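Local coordinates for beta-lactamase (Burkholderia cenocepacia, PDB 5E2G), which probably hydrolyses the beta-lactam ring to a substituted beta-amino acid, as a class C, serine-type beta-lactamase, at residues Gly315-Gly318 / Gly319-Thr322. Residues are numbered along the deposited sequence; the frame is centred on the assembly and turned at random.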
loop_
_atom_site.group_PDB
_atom_site.type_symbol
_atom_site.label_atom_id
_atom_site.label_comp_id
_atom_site.label_asym_id
_atom_site.label_seq_id
_atom_site.Cartn_x
_atom_site.Cartn_y
_atom_site.Cartn_z
ATOM N N GLY A 315 2.169 -3.300 5.046
ATOM C CA GLY A 315 0.904 -3.997 4.925
ATOM C C GLY A 315 0.868 -5.231 5.801
ATOM O O GLY A 315 1.852 -5.975 5.856
ATOM N N SER A 316 -0.245 -5.457 6.501
ATOM C CA SER A 316 -0.369 -6.611 7.388
ATOM C C SER A 316 -1.796 -7.127 7.349
ATOM O O SER A 316 -2.723 -6.413 7.747
ATOM C CB SER A 316 0.012 -6.259 8.828
ATOM O OG SER A 316 1.387 -5.939 8.950
ATOM N N THR A 317 -1.968 -8.366 6.888
ATOM C CA THR A 317 -3.207 -9.096 7.084
ATOM C C THR A 317 -3.005 -10.157 8.162
ATOM O O THR A 317 -1.922 -10.313 8.728
ATOM C CB THR A 317 -3.685 -9.723 5.774
ATOM O OG1 THR A 317 -2.715 -10.671 5.313
ATOM C CG2 THR A 317 -3.883 -8.659 4.726
ATOM N N GLY A 318 -4.075 -10.898 8.448
ATOM C CA GLY A 318 -4.012 -11.907 9.488
ATOM C C GLY A 318 -2.919 -12.932 9.269
ATOM O O GLY A 318 -2.372 -13.467 10.234
ATOM N N GLY A 319 -2.569 -13.202 8.012
ATOM C CA GLY A 319 -1.607 -14.246 7.724
ATOM C C GLY A 319 -0.371 -13.829 6.957
ATOM O O GLY A 319 0.517 -14.659 6.749
ATOM N N PHE A 320 -0.287 -12.564 6.537
ATOM C CA PHE A 320 0.758 -12.113 5.623
ATOM C C PHE A 320 1.416 -10.825 6.120
ATOM O O PHE A 320 0.815 -10.031 6.848
ATOM C CB PHE A 320 0.208 -11.863 4.213
ATOM C CG PHE A 320 -0.322 -13.092 3.516
ATOM C CD1 PHE A 320 -1.570 -13.611 3.835
ATOM C CD2 PHE A 320 0.407 -13.698 2.500
ATOM C CE1 PHE A 320 -2.066 -14.731 3.175
ATOM C CE2 PHE A 320 -0.087 -14.818 1.837
ATOM C CZ PHE A 320 -1.325 -15.330 2.176
ATOM N N SER A 321 2.652 -10.598 5.668
ATOM C CA SER A 321 3.410 -9.395 6.000
ATOM C C SER A 321 4.065 -8.827 4.747
ATOM O O SER A 321 4.733 -9.555 4.011
ATOM C CB SER A 321 4.478 -9.690 7.058
ATOM O OG SER A 321 3.893 -10.072 8.288
ATOM N N THR A 322 3.902 -7.520 4.532
ATOM C CA THR A 322 4.371 -6.841 3.332
ATOM C C THR A 322 5.135 -5.578 3.705
ATOM O O THR A 322 4.801 -4.903 4.679
ATOM C CB THR A 322 3.191 -6.461 2.435
ATOM O OG1 THR A 322 2.325 -7.589 2.314
ATOM C CG2 THR A 322 3.660 -6.035 1.051
HETATM O O HOH W 1 0.601 -8.366 4.137
#
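Thr317 sets OG1 between its own backbone N and carbonyl carbon (chi1 62°), which carries the hydroxyl toward the backbone N and CB of Phe320; Phe320, with CG beside its N (chi1 -64°), brings its ring edge to that hydroxyl. Thr317 OG1 lies 3.3 Å from Phe320 CB and 3.5 Å from Phe320 CD1, near the ring plane. It also receives a weak, bent hydrogen bond from Phe320 N, but its stronger partner is Glu59; threonine suits the place because one short branch serves both. The ring packs against Phe58 and Ala198, a fitting site for a large apolar group.

The backbone closes the same pair: Thr317 N donates to Phe320 O at 3.2 Å, the donor tilted 32° from the carbonyl plane. Gly318 and Gly319 are the central residues of the turn between them, with backbone angles close to type I.

Farther from the turn, Gly315 and Thr322 make an antiparallel hydrogen-bonded pair, with Thr322 N to Gly315 O at 2.9 Å and Gly315 N to Thr322 O at 3.1 Å. Glycine suits this place because it puts no side chain on the tightly filled face where Thr322 CB lies. A water 2.6 Å from Thr322 OG1 adds a weak bond to Gly315 O. Ser316 and Ser321, the next, non-hydrogen-bonded pair, share the other face, with their hydroxyls bonded to Arg347 and to Gly340 O and Val342 N, respectively.

Together these bonds shape the beta hairpin of strands 309-316 and 321-327 within the large antiparallel sheet, whose Gly315 is probably the glycine of the K(T/S)G motif, begun by Lys313, that borders the active site of serine beta-lactamases.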